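Local coordinates for protein mycobacterium tuberculosis paralogous family 11 (Mycobacterium smegmatis, PDB 4Y9I) that probably catalyses the reduction of quinones to quinols, using the reduced deazaflavin coenzyme F420 as electron donor, at residues Ala75-Gly80 with Pro109-Glu114; Val30-Lys35 with Glu84-Leu89; Val10-Thr15 with Tyr36-Ser41; Asp6-Leu11 with Pro26-Glu31; Asn58-Val63 with Leu70-Ala75. One frame throughout, in Å; residues are numbered along the deposited sequence.

Contact 1: residues Ala75-Gly80 with Pro109-Glu114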
# COMPACT_ATOMS: atom_id res chain seq x y z
N ALA A 75 -5.74 -7.12 1.97
CA ALA A 75 -5.59 -6.06 0.99
C ALA A 75 -6.66 -6.18 -0.09
O ALA A 75 -6.79 -7.26 -0.71
CB ALA A 75 -4.21 -6.18 0.37
N ARG A 76 -7.40 -5.11 -0.35
CA ARG A 76 -8.47 -5.09 -1.36
C ARG A 76 -8.24 -3.88 -2.28
O ARG A 76 -8.18 -2.73 -1.81
CB ARG A 76 -9.81 -5.03 -0.64
CG ARG A 76 -11.02 -4.68 -1.48
CD ARG A 76 -12.33 -4.84 -0.67
NE ARG A 76 -12.46 -3.95 0.47
CZ ARG A 76 -12.95 -2.71 0.42
NH1 ARG A 76 -13.34 -2.20 -0.74
NH2 ARG A 76 -13.05 -2.00 1.54
N GLU A 77 -8.19 -4.11 -3.57
CA GLU A 77 -8.03 -3.04 -4.53
C GLU A 77 -9.31 -2.21 -4.60
O GLU A 77 -10.41 -2.76 -4.83
CB GLU A 77 -7.68 -3.61 -5.92
CG GLU A 77 -7.27 -2.55 -6.92
CD GLU A 77 -6.66 -3.09 -8.18
OE1 GLU A 77 -6.61 -4.31 -8.31
OE2 GLU A 77 -6.34 -2.30 -9.08
N LEU A 78 -9.17 -0.92 -4.32
CA LEU A 78 -10.29 0.03 -4.26
C LEU A 78 -10.73 0.46 -5.64
O LEU A 78 -9.95 0.47 -6.61
CB LEU A 78 -9.89 1.27 -3.46
CG LEU A 78 -9.60 0.98 -2.01
CD1 LEU A 78 -8.98 2.23 -1.42
CD2 LEU A 78 -10.87 0.59 -1.26
N GLU A 79 -12.01 0.80 -5.68
CA GLU A 79 -12.67 1.29 -6.88
C GLU A 79 -13.51 2.48 -6.56
O GLU A 79 -13.90 2.70 -5.40
CB GLU A 79 -13.59 0.19 -7.45
CG GLU A 79 -12.93 -1.16 -7.60
CD GLU A 79 -13.81 -2.19 -8.33
OE1 GLU A 79 -13.61 -2.42 -9.56
OE2 GLU A 79 -14.71 -2.72 -7.67
N GLY A 80 -13.88 3.23 -7.61
CA GLY A 80 -14.88 4.19 -7.47
C GLY A 80 -14.64 5.30 -6.50
O GLY A 80 -13.49 5.79 -6.37
N PRO A 109 -3.31 2.13 -8.85
CA PRO A 109 -4.12 1.29 -7.93
C PRO A 109 -3.86 1.69 -6.49
O PRO A 109 -2.70 1.99 -6.13
CB PRO A 109 -3.62 -0.12 -8.20
CG PRO A 109 -3.02 -0.06 -9.59
CD PRO A 109 -2.42 1.34 -9.70
N VAL A 110 -4.90 1.59 -5.66
CA VAL A 110 -4.80 1.79 -4.20
C VAL A 110 -5.49 0.64 -3.60
O VAL A 110 -6.69 0.40 -3.90
CB VAL A 110 -5.43 3.11 -3.74
CG1 VAL A 110 -5.23 3.35 -2.29
CG2 VAL A 110 -4.85 4.24 -4.62
N PHE A 111 -4.79 -0.02 -2.67
CA PHE A 111 -5.38 -1.08 -1.87
C PHE A 111 -5.71 -0.57 -0.47
O PHE A 111 -4.87 0.08 0.18
CB PHE A 111 -4.40 -2.26 -1.73
CG PHE A 111 -4.04 -2.95 -3.00
CD1 PHE A 111 -3.11 -2.39 -3.86
CD2 PHE A 111 -4.68 -4.14 -3.39
CE1 PHE A 111 -2.81 -3.00 -5.07
CE2 PHE A 111 -4.38 -4.73 -4.63
CZ PHE A 111 -3.43 -4.19 -5.46
N ILE A 112 -6.86 -0.91 0.07
CA ILE A 112 -7.18 -0.78 1.51
C ILE A 112 -6.70 -2.07 2.22
O ILE A 112 -6.84 -3.16 1.65
CB ILE A 112 -8.67 -0.48 1.77
CG1 ILE A 112 -8.87 -0.01 3.20
CG2 ILE A 112 -9.49 -1.70 1.45
CD1 ILE A 112 -10.25 0.53 3.41
N VAL A 113 -6.13 -1.89 3.39
CA VAL A 113 -5.74 -3.03 4.19
C VAL A 113 -6.54 -2.98 5.49
O VAL A 113 -6.44 -2.09 6.21
CB VAL A 113 -4.23 -3.04 4.42
CG1 VAL A 113 -3.85 -4.23 5.25
CG2 VAL A 113 -3.48 -3.07 3.10
N GLU A 114 -7.32 -4.03 5.69
CA GLU A 114 -8.37 -4.06 6.63
C GLU A 114 -8.47 -5.48 7.24
O GLU A 114 -9.08 -5.51 8.27
CB GLU A 114 -9.73 -3.61 5.98
CG GLU A 114 -10.30 -4.53 4.90
CD GLU A 114 -11.39 -3.91 4.01
OE1 GLU A 114 -11.85 -2.86 4.25
OE2 GLU A 114 -11.77 -4.55 3.08
O HOH W 1 -7.37 1.29 -7.16
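R76 and I112 face each other as a hydrogen-bonded antiparallel pair, and each satisfies both backbone groups of the other: R76 N donates to I112 O over 2.8 Å, and I112 N returns a bond of 2.9 Å to R76 O. Two residues further along, L78 N reaches V110 O at 2.8 Å. The strands then diverge, and a water takes over. It accepts from V110 N (2.9 Å) and donates to L78 O (2.8 Å), so these two buried backbone groups are still paired.

Toward the C terminus the polar link passes to side chains. A bend at chi3 (64°) turns the R76 guanidinium side-on to the E114 carboxylate. R76 NE meets E114 OE2 at 2.8 Å, and R76 NH2 meets E114 OE1 at 3.1 Å; both oxygens lie close to the guanidinium plane and are met on their syn sides, the two planes being 28° apart. K35 is a second cationic partner of E114 OE1. One face of the same guanidinium rests on I112 CG2, 3.6 Å from R76 NH2. On the other side of the sheet A75, E77 and F111 gather, the E77 CB lying beside CE2 of the F111 ring, which also touches V55 of helix 51-57. Adjacent antiparallel strands of this kind build the wall of the split β-barrel found in the F420- and FMN-binding reductases.

Contact 2: residues Val30-Lys35 with Glu84-Leu89; sequences VEENGK and EHWWKL
W86, from helix 80-93, pushes the benzo end of its indole against the turn end of a β-hairpin, at the E32-K35 pair that closes its type I' turn, so the contact seats a helix against the outer wall of the split β-barrel. This is the tight part. With CG anti to the carbonyl carbon (chi1 -74°), the W86 ring points at the hairpin, and its CH2 meets K35 O at 3.5 Å near the ring plane. The same CH2 lies 3.7 Å from E32 CB. Beside it V30 CG1 packs on L89 CB at 3.8 Å. L89 CD1 and E32 OE1 lie over the rim of the same indole face, with L89 CD1 also touching the E32 carboxylate.

The outer side is looser and polar. E32 stretches out fully, and its carboxylate meets the H85 imidazole from the opposite direction, the two planes only 28° apart. K35 heads elsewhere: after its CB has brushed W86, the chain runs on to the carboxylate of E114. In the turn itself the backbone closes with E32 N bonded to K35 O, while E31 OE2 accepts from G34 N at 2.9 Å. The polar tie to the helix is nearly straight: H85 NE2 donates in its ring plane to the syn lone pair of E32 OE1 over 2.7 Å.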
# COMPACT_ATOMS: atom_id res chain seq x y z
N VAL A 30 -0.60 6.00 5.07
CA VAL A 30 -1.90 6.59 4.69
C VAL A 30 -2.92 5.83 5.52
O VAL A 30 -3.19 4.65 5.28
CB VAL A 30 -2.17 6.42 3.21
CG1 VAL A 30 -3.49 7.06 2.86
CG2 VAL A 30 -1.02 7.02 2.39
N GLU A 31 -3.44 6.46 6.57
CA GLU A 31 -4.20 5.77 7.63
C GLU A 31 -5.46 6.50 7.92
O GLU A 31 -5.49 7.72 7.89
CB GLU A 31 -3.34 5.56 8.90
CG GLU A 31 -4.03 4.76 10.00
CD GLU A 31 -4.93 5.55 10.93
OE1 GLU A 31 -4.96 6.80 10.89
OE2 GLU A 31 -5.61 4.84 11.69
N GLU A 32 -6.52 5.75 8.25
CA GLU A 32 -7.78 6.31 8.72
C GLU A 32 -8.55 5.29 9.50
O GLU A 32 -8.86 4.21 9.01
CB GLU A 32 -8.61 6.84 7.57
CG GLU A 32 -9.94 7.48 7.97
CD GLU A 32 -10.68 8.01 6.75
OE1 GLU A 32 -11.25 7.21 5.96
OE2 GLU A 32 -10.63 9.25 6.59
N ASN A 33 -8.83 5.63 10.74
CA ASN A 33 -9.68 4.78 11.61
C ASN A 33 -9.26 3.30 11.61
O ASN A 33 -10.09 2.35 11.68
CB ASN A 33 -11.15 4.99 11.28
CG ASN A 33 -11.61 6.40 11.55
OD1 ASN A 33 -11.07 7.04 12.45
ND2 ASN A 33 -12.60 6.90 10.81
N GLY A 34 -7.92 3.12 11.66
CA GLY A 34 -7.32 1.81 11.79
C GLY A 34 -7.12 1.01 10.53
O GLY A 34 -6.67 -0.16 10.63
N LYS A 35 -7.51 1.59 9.39
CA LYS A 35 -7.25 1.01 8.07
C LYS A 35 -6.15 1.77 7.39
O LYS A 35 -5.92 2.98 7.64
CB LYS A 35 -8.53 0.96 7.23
CG LYS A 35 -9.63 0.12 7.90
CD LYS A 35 -10.84 -0.15 6.98
CE LYS A 35 -11.80 -1.19 7.64
NZ LYS A 35 -12.85 -1.60 6.67
N GLU A 84 -11.31 7.10 -4.57
CA GLU A 84 -11.11 8.52 -4.57
C GLU A 84 -10.84 9.05 -3.18
O GLU A 84 -10.05 9.92 -3.01
CB GLU A 84 -12.27 9.28 -5.30
CG GLU A 84 -12.34 8.93 -6.78
CD GLU A 84 -10.96 8.93 -7.57
OE1 GLU A 84 -10.48 10.03 -7.93
OE2 GLU A 84 -10.37 7.84 -7.88
N HIS A 85 -11.58 8.52 -2.22
CA HIS A 85 -11.43 8.97 -0.84
C HIS A 85 -10.00 8.68 -0.32
O HIS A 85 -9.34 9.57 0.23
CB HIS A 85 -12.46 8.26 0.01
CG HIS A 85 -12.27 8.47 1.46
ND1 HIS A 85 -12.43 9.69 2.08
CD2 HIS A 85 -11.89 7.62 2.44
CE1 HIS A 85 -12.16 9.57 3.37
NE2 HIS A 85 -11.81 8.33 3.61
N TRP A 86 -9.54 7.46 -0.51
CA TRP A 86 -8.22 7.09 -0.05
C TRP A 86 -7.12 7.78 -0.87
O TRP A 86 -6.06 8.05 -0.33
CB TRP A 86 -8.08 5.57 -0.01
CG TRP A 86 -8.81 5.01 1.14
CD1 TRP A 86 -10.08 4.52 1.15
CD2 TRP A 86 -8.31 4.81 2.45
NE1 TRP A 86 -10.42 4.11 2.39
CE2 TRP A 86 -9.34 4.21 3.21
CE3 TRP A 86 -7.08 5.04 3.08
CZ2 TRP A 86 -9.18 3.89 4.56
CZ3 TRP A 86 -6.96 4.69 4.40
CH2 TRP A 86 -7.97 4.11 5.09
N TRP A 87 -7.39 8.01 -2.15
CA TRP A 87 -6.44 8.84 -2.97
C TRP A 87 -6.24 10.22 -2.37
O TRP A 87 -5.11 10.72 -2.29
CB TRP A 87 -6.89 8.89 -4.44
CG TRP A 87 -5.88 9.61 -5.28
CD1 TRP A 87 -6.05 10.85 -5.83
CD2 TRP A 87 -4.55 9.18 -5.63
NE1 TRP A 87 -4.90 11.21 -6.53
CE2 TRP A 87 -3.97 10.23 -6.43
CE3 TRP A 87 -3.79 8.04 -5.37
CZ2 TRP A 87 -2.69 10.15 -6.94
CZ3 TRP A 87 -2.52 7.96 -5.93
CH2 TRP A 87 -1.99 9.02 -6.66
N LYS A 88 -7.32 10.86 -1.97
CA LYS A 88 -7.24 12.18 -1.35
C LYS A 88 -6.35 12.09 -0.09
O LYS A 88 -5.50 12.93 0.13
CB LYS A 88 -8.66 12.64 -0.97
CG LYS A 88 -8.71 14.02 -0.34
CD LYS A 88 -10.02 14.30 0.39
CE LYS A 88 -10.16 13.50 1.69
NZ LYS A 88 -11.26 14.05 2.52
N LEU A 89 -6.59 11.09 0.77
CA LEU A 89 -5.75 10.91 1.98
C LEU A 89 -4.27 10.66 1.58
O LEU A 89 -3.38 11.16 2.21
CB LEU A 89 -6.25 9.67 2.75
CG LEU A 89 -7.66 9.83 3.31
CD1 LEU A 89 -8.02 8.59 4.10
CD2 LEU A 89 -7.81 11.08 4.18

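Contact 3: residues Val10-Thr15 with Tyr36-Ser41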
# COMPACT_ATOMS: atom_id res chain seq x y z
N VAL A 10 5.00 3.14 6.91
CA VAL A 10 4.60 1.90 7.51
C VAL A 10 5.11 0.69 6.68
O VAL A 10 5.57 0.87 5.54
CB VAL A 10 3.10 1.79 7.66
CG1 VAL A 10 2.59 2.85 8.61
CG2 VAL A 10 2.43 1.79 6.33
N LEU A 11 5.10 -0.48 7.31
CA LEU A 11 5.56 -1.70 6.63
C LEU A 11 4.45 -2.69 6.37
O LEU A 11 3.68 -3.04 7.28
CB LEU A 11 6.58 -2.43 7.54
CG LEU A 11 7.21 -3.67 6.89
CD1 LEU A 11 8.25 -3.28 5.88
CD2 LEU A 11 7.84 -4.50 7.97
N PHE A 12 4.36 -3.11 5.11
CA PHE A 12 3.41 -4.16 4.71
C PHE A 12 4.16 -5.39 4.41
O PHE A 12 5.10 -5.37 3.61
CB PHE A 12 2.66 -3.71 3.49
CG PHE A 12 1.78 -2.47 3.74
CD1 PHE A 12 0.53 -2.65 4.30
CD2 PHE A 12 2.24 -1.21 3.47
CE1 PHE A 12 -0.30 -1.56 4.57
CE2 PHE A 12 1.41 -0.11 3.75
CZ PHE A 12 0.15 -0.28 4.34
N THR A 13 3.78 -6.50 5.04
CA THR A 13 4.43 -7.79 4.80
C THR A 13 3.53 -8.66 3.97
O THR A 13 2.41 -8.84 4.36
CB THR A 13 4.81 -8.52 6.09
OG1 THR A 13 5.65 -7.65 6.88
CG2 THR A 13 5.57 -9.78 5.78
N THR A 14 4.05 -9.10 2.85
CA THR A 14 3.37 -9.91 1.88
C THR A 14 3.90 -11.33 1.94
O THR A 14 5.01 -11.59 2.45
CB THR A 14 3.46 -9.32 0.45
OG1 THR A 14 4.81 -9.53 -0.04
CG2 THR A 14 3.03 -7.84 0.37
N THR A 15 3.12 -12.30 1.45
CA THR A 15 3.49 -13.71 1.44
C THR A 15 3.29 -14.27 0.07
O THR A 15 2.23 -14.16 -0.50
CB THR A 15 2.66 -14.49 2.46
OG1 THR A 15 2.89 -13.92 3.75
CG2 THR A 15 3.07 -15.95 2.40
N TYR A 36 -5.45 1.08 6.50
CA TYR A 36 -4.27 1.61 5.82
C TYR A 36 -4.42 1.49 4.33
O TYR A 36 -5.09 0.52 3.83
CB TYR A 36 -2.98 0.89 6.23
CG TYR A 36 -2.58 1.14 7.69
CD1 TYR A 36 -3.22 0.43 8.72
CD2 TYR A 36 -1.71 2.15 8.04
CE1 TYR A 36 -2.92 0.69 10.04
CE2 TYR A 36 -1.38 2.40 9.37
CZ TYR A 36 -2.03 1.69 10.38
OH TYR A 36 -1.74 1.92 11.69
N ALA A 37 -3.79 2.39 3.57
CA ALA A 37 -3.71 2.23 2.13
C ALA A 37 -2.31 1.89 1.61
O ALA A 37 -1.31 2.44 2.11
CB ALA A 37 -4.24 3.45 1.39
N MET A 38 -2.23 1.01 0.61
CA MET A 38 -0.99 0.73 -0.14
C MET A 38 -1.18 1.40 -1.50
O MET A 38 -2.02 0.94 -2.34
CB MET A 38 -0.83 -0.75 -0.36
CG MET A 38 -0.74 -1.58 0.94
SD MET A 38 -0.59 -3.35 0.69
CE MET A 38 1.12 -3.41 0.24
N VAL A 39 -0.45 2.44 -1.77
CA VAL A 39 -0.51 3.12 -3.10
C VAL A 39 0.49 2.44 -4.01
O VAL A 39 1.68 2.43 -3.77
CB VAL A 39 -0.22 4.60 -2.96
CG1 VAL A 39 -0.19 5.28 -4.33
CG2 VAL A 39 -1.21 5.24 -1.99
N ALA A 40 -0.05 1.77 -5.06
CA ALA A 40 0.76 0.98 -5.99
C ALA A 40 1.40 1.82 -7.12
O ALA A 40 1.16 1.59 -8.28
CB ALA A 40 -0.07 -0.21 -6.57
N SER A 41 2.15 2.85 -6.70
CA SER A 41 2.97 3.60 -7.61
C SER A 41 4.30 2.98 -7.62
O SER A 41 4.53 2.01 -6.92
CB SER A 41 3.03 5.03 -7.22
OG SER A 41 3.42 5.17 -5.88
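Y36 OH is gripped by two groups of the hairpin of strands 60-65 and 68-77, hydrogen-bonding to both D65 OD2 and K68 NZ, and the ring it holds touches V10 on the way, CE2 of Y36 lying 4.1 Å from V10 CG1. The contact belongs to the core of the split β-barrel: strands 9-15 and 35-39 are not neighbours in the sheet but face each other across its interior, the axes of the short pieces 10-15 and 36-39 approaching to 9.3 Å at 77°. No hydrogen bond joins the two segments, and the gap is filled mainly by side chains.

F12 carries most of this packing. It and M38 run antiparallel alongside one another, so the methionine lies along one face of the phenyl ring. Its CG sits almost exactly over the ring centre, 3.5 Å from the F12 centroid and 5° off the normal, a CH-pi contact. SD follows toward the rim at 4.2 Å from the same centroid, which makes a Met-aromatic contact. Y36 meets the ring differently, its CB coming to the edge in the ring plane, 3.8 Å from F12 CZ. V61 and V63 of strand 60-65 and L27 of strand 22-32 also pack on F12, so the ring is surrounded by neighbours from several strands. At the end of the methionine, the bend at chi3 (77°) folds the methyl back toward the other strand, where M38 CE rests 3.6 Å from F12 CB.

Contact 4: residues Asp6-Leu11 with Pro26-Glu31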
# COMPACT_ATOMS: atom_id res chain seq x y z
N ASP A 6 8.74 4.31 11.93
CA ASP A 6 8.21 5.52 12.45
C ASP A 6 7.49 6.21 11.31
O ASP A 6 7.85 6.03 10.14
CB ASP A 6 9.28 6.45 12.99
CG ASP A 6 9.87 5.96 14.33
OD1 ASP A 6 9.10 5.93 15.32
OD2 ASP A 6 11.04 5.52 14.38
N ARG A 7 6.50 7.04 11.72
CA ARG A 7 5.85 7.97 10.74
C ARG A 7 7.00 8.69 10.08
O ARG A 7 7.93 9.07 10.77
CB ARG A 7 4.94 8.98 11.41
CG ARG A 7 3.87 8.26 12.16
CD ARG A 7 2.73 9.15 12.59
NE ARG A 7 1.81 8.39 13.40
CZ ARG A 7 0.76 8.89 14.01
NH1 ARG A 7 0.49 10.18 13.91
NH2 ARG A 7 0.00 8.07 14.76
N PRO A 8 6.94 8.91 8.77
CA PRO A 8 5.78 8.81 7.89
C PRO A 8 5.59 7.49 7.14
O PRO A 8 4.90 7.49 6.14
CB PRO A 8 6.06 9.95 6.89
CG PRO A 8 7.47 9.92 6.68
CD PRO A 8 8.03 9.64 8.07
N ILE A 9 6.25 6.42 7.60
CA ILE A 9 6.27 5.18 6.79
C ILE A 9 5.64 4.08 7.59
O ILE A 9 5.80 4.01 8.81
CB ILE A 9 7.74 4.87 6.39
CG1 ILE A 9 8.29 6.04 5.51
CG2 ILE A 9 7.89 3.50 5.73
CD1 ILE A 9 9.80 5.99 5.35
N VAL A 10 5.00 3.14 6.91
CA VAL A 10 4.60 1.90 7.51
C VAL A 10 5.11 0.69 6.68
O VAL A 10 5.57 0.87 5.54
CB VAL A 10 3.10 1.79 7.66
CG1 VAL A 10 2.59 2.85 8.61
CG2 VAL A 10 2.43 1.79 6.33
N LEU A 11 5.10 -0.48 7.31
CA LEU A 11 5.56 -1.70 6.63
C LEU A 11 4.45 -2.69 6.37
O LEU A 11 3.68 -3.04 7.28
CB LEU A 11 6.58 -2.43 7.54
CG LEU A 11 7.21 -3.67 6.89
CD1 LEU A 11 8.25 -3.28 5.88
CD2 LEU A 11 7.84 -4.50 7.97
N PRO A 26 7.94 -1.41 2.52
CA PRO A 26 7.70 -0.11 3.21
C PRO A 26 7.03 0.83 2.24
O PRO A 26 7.47 1.03 1.08
CB PRO A 26 9.08 0.39 3.61
CG PRO A 26 10.03 -0.67 3.12
CD PRO A 26 9.35 -1.54 2.12
N LEU A 27 5.97 1.50 2.73
CA LEU A 27 5.25 2.45 1.94
C LEU A 27 4.91 3.71 2.81
O LEU A 27 4.76 3.57 4.04
CB LEU A 27 3.96 1.89 1.35
CG LEU A 27 4.07 0.67 0.44
CD1 LEU A 27 2.70 0.19 0.05
CD2 LEU A 27 4.81 0.97 -0.84
N MET A 28 4.58 4.83 2.13
CA MET A 28 4.08 5.97 2.89
C MET A 28 2.83 5.56 3.73
O MET A 28 1.91 4.85 3.22
CB MET A 28 3.70 7.13 1.98
CG MET A 28 4.90 7.61 1.12
SD MET A 28 6.27 8.22 2.18
CE MET A 28 5.54 9.69 2.99
N ARG A 29 2.81 6.04 4.95
CA ARG A 29 1.66 5.87 5.85
C ARG A 29 0.46 6.71 5.37
O ARG A 29 0.53 7.96 5.30
CB ARG A 29 2.02 6.28 7.25
CG ARG A 29 0.93 6.05 8.29
CD ARG A 29 1.45 6.37 9.67
NE ARG A 29 0.49 6.10 10.72
CZ ARG A 29 -0.55 6.89 11.02
NH1 ARG A 29 -0.75 8.00 10.36
NH2 ARG A 29 -1.38 6.57 12.00
N VAL A 30 -0.60 6.00 5.07
CA VAL A 30 -1.90 6.59 4.69
C VAL A 30 -2.92 5.83 5.52
O VAL A 30 -3.19 4.65 5.28
CB VAL A 30 -2.17 6.42 3.21
CG1 VAL A 30 -3.49 7.06 2.86
CG2 VAL A 30 -1.02 7.02 2.39
N GLU A 31 -3.44 6.46 6.57
CA GLU A 31 -4.20 5.77 7.63
C GLU A 31 -5.46 6.50 7.92
O GLU A 31 -5.49 7.72 7.89
CB GLU A 31 -3.34 5.56 8.90
CG GLU A 31 -4.03 4.76 10.00
CD GLU A 31 -4.93 5.55 10.93
OE1 GLU A 31 -4.96 6.80 10.89
OE2 GLU A 31 -5.61 4.84 11.69
O HOH W 2 2.85 9.35 5.57
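Strands 9-11 and 26-28 run antiparallel at 143°, with V10 and L27 as the hydrogen-bonded pair: V10 N to L27 O and L27 N to V10 O are both 2.9 Å. Beyond them R29 N donates to P8 O at 2.8 Å, just past the cis peptide bond before P8, and a water donates to both P8 O and R29 O.

Among the side chains, two guanidinium groups stack. R7 lies flat on R29, centres 3.8 Å apart and planes at 20°, with R7 NE above the middle of the R29 group and E31 CB against its opposite face. The like charges are probably eased by D65, which forms a salt bridge with R29 NE. The aliphatic part of R29 rests on V10, CG of R29 lying 3.6 Å from V10 CG1. At the exposed edge P8 CB meets M28 CE at 3.9 Å.

The hairpin is bordered by strand 60-65, where L11 pairs with Q64, and by strand 35-39, where V30 pairs with A37; V30 also packs on helix 80-93.

Contact 5: residues Asn58-Val63 with Leu70-Ala75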
# COMPACT_ATOMS: atom_id res chain seq x y z
N ASN A 58 -2.18 -13.01 -3.45
CA ASN A 58 -2.39 -13.35 -2.06
C ASN A 58 -2.72 -12.12 -1.22
O ASN A 58 -1.83 -11.38 -0.81
CB ASN A 58 -1.20 -14.07 -1.46
CG ASN A 58 -1.46 -14.40 -0.01
OD1 ASN A 58 -2.58 -14.29 0.55
ND2 ASN A 58 -0.39 -14.90 0.63
N PRO A 59 -4.01 -11.81 -1.04
CA PRO A 59 -4.35 -10.58 -0.34
C PRO A 59 -4.03 -10.51 1.17
O PRO A 59 -4.27 -9.47 1.79
CB PRO A 59 -5.88 -10.51 -0.51
CG PRO A 59 -6.15 -11.33 -1.77
CD PRO A 59 -5.15 -12.44 -1.69
N THR A 60 -3.53 -11.58 1.78
CA THR A 60 -3.29 -11.60 3.22
C THR A 60 -1.96 -10.82 3.45
O THR A 60 -0.91 -11.25 3.01
CB THR A 60 -3.13 -12.99 3.74
OG1 THR A 60 -4.29 -13.74 3.38
CG2 THR A 60 -2.92 -13.01 5.25
N VAL A 61 -2.05 -9.70 4.14
CA VAL A 61 -0.97 -8.70 4.31
C VAL A 61 -0.97 -8.20 5.73
O VAL A 61 -2.03 -7.87 6.29
CB VAL A 61 -1.19 -7.50 3.37
CG1 VAL A 61 -0.23 -6.38 3.65
CG2 VAL A 61 -1.11 -7.99 1.91
N SER A 62 0.20 -8.21 6.36
CA SER A 62 0.36 -7.67 7.71
C SER A 62 0.86 -6.20 7.64
O SER A 62 1.52 -5.80 6.69
CB SER A 62 1.35 -8.47 8.54
OG SER A 62 0.89 -9.79 8.70
N VAL A 63 0.47 -5.45 8.65
CA VAL A 63 0.91 -4.06 8.77
C VAL A 63 1.69 -3.84 10.07
O VAL A 63 1.32 -4.33 11.12
CB VAL A 63 -0.30 -3.11 8.79
CG1 VAL A 63 0.15 -1.66 8.58
CG2 VAL A 63 -1.34 -3.46 7.75
N LEU A 70 -0.41 -5.30 13.02
CA LEU A 70 -1.73 -5.81 12.64
C LEU A 70 -1.51 -7.04 11.71
O LEU A 70 -1.33 -6.87 10.50
CB LEU A 70 -2.53 -4.75 11.90
CG LEU A 70 -2.95 -3.44 12.61
CD1 LEU A 70 -1.79 -2.50 12.87
CD2 LEU A 70 -4.01 -2.73 11.79
N PRO A 71 -1.50 -8.27 12.28
CA PRO A 71 -1.19 -9.42 11.46
C PRO A 71 -2.31 -9.86 10.51
O PRO A 71 -3.50 -9.89 10.90
CB PRO A 71 -0.86 -10.52 12.49
CG PRO A 71 -1.70 -10.16 13.66
CD PRO A 71 -1.71 -8.66 13.70
N ASP A 72 -1.91 -10.29 9.30
CA ASP A 72 -2.74 -11.09 8.43
C ASP A 72 -4.11 -10.44 8.18
O ASP A 72 -5.16 -11.08 8.26
CB ASP A 72 -2.92 -12.48 9.00
CG ASP A 72 -1.61 -13.23 9.09
OD1 ASP A 72 -0.63 -12.84 8.41
OD2 ASP A 72 -1.54 -14.15 9.92
N ARG A 73 -4.06 -9.16 7.88
CA ARG A 73 -5.20 -8.42 7.38
C ARG A 73 -5.35 -8.70 5.90
O ARG A 73 -4.70 -9.52 5.40
CB ARG A 73 -4.98 -6.93 7.66
CG ARG A 73 -4.89 -6.64 9.15
CD ARG A 73 -6.11 -7.11 9.98
NE ARG A 73 -6.20 -6.37 11.23
CZ ARG A 73 -5.75 -6.77 12.37
NH1 ARG A 73 -5.19 -7.94 12.51
NH2 ARG A 73 -5.96 -5.98 13.41
N THR A 74 -6.28 -8.03 5.26
CA THR A 74 -6.62 -8.32 3.88
C THR A 74 -6.56 -7.05 3.03
O THR A 74 -7.12 -6.02 3.38
CB THR A 74 -8.04 -8.89 3.74
OG1 THR A 74 -8.21 -9.97 4.65
CG2 THR A 74 -8.35 -9.34 2.34
N ALA A 75 -5.74 -7.12 1.97
CA ALA A 75 -5.59 -6.06 0.99
C ALA A 75 -6.66 -6.18 -0.09
O ALA A 75 -6.79 -7.26 -0.71
CB ALA A 75 -4.21 -6.18 0.37
O HOH W 3 1.94 -11.17 6.83
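S62 and D72 meet where the hairpin of strands 60-65 and 68-77 is kinked by a β-bulge. V61 pairs with R73 but V63 with L70, so S62 stands opposite two residues, P71 and D72, and D72 takes a left-handed helical backbone (phi 53°) as the chain turns its corner.

The S62 side chain spans this irregularity. Its CB lies 3.7 Å from L70 O. From there chi1 (-62°) sets OG anti to the carbonyl carbon, where it accepts a nearly straight hydrogen bond from D72 N at 2.9 Å. The hydroxyl thus takes up a backbone N-H that the bulge has shifted out of the regular pattern, and a water also binds OG at 2.6 Å. Beside the bulge V61 N bonds well to R73 O, but the return bond from R73 N to V61 O is weak; further out L70 N bonds to V63 O at 2.7 Å and A75 N to P59 O at 2.8 Å. The corner is further tied by R73, whose chain bends at chi2 so that the guanidinium lies over L70 CB and NH1 donates to P71 O. On the outside T60 CG2 touches D72 CB at 3.8 Å, and on the inside V61 CG2 packs on A75 CB at 3.9 Å.

The hairpin sits between strand 9-15, whose T13 bonds to S62 through the backbone and whose F12 packs on V61 and V63, and strand 110-113, where V113 touches V63 and R73.

Overall arrangement
From the N terminus, contact 4 closes first, pairing strand 9-15 with strand 22-32 as a hairpin. Contact 3 starts on the same strand but reaches further, across the barrel interior to strand 35-39. Contact 2 opens at 30-35, before contact 3 is complete, so the two cross; its long loop ends on helix 80-93 and holds contact 5, the hairpin of strands 60-65 and 68-77, nested inside it. Contact 1 leaves from the end of that hairpin, shares A75 with contact 5, crosses contact 2 and closes on the C-terminal strand 110-113. There E114 bonds to K35 of contact 2, and V113 and F111 pair with strand 35-39.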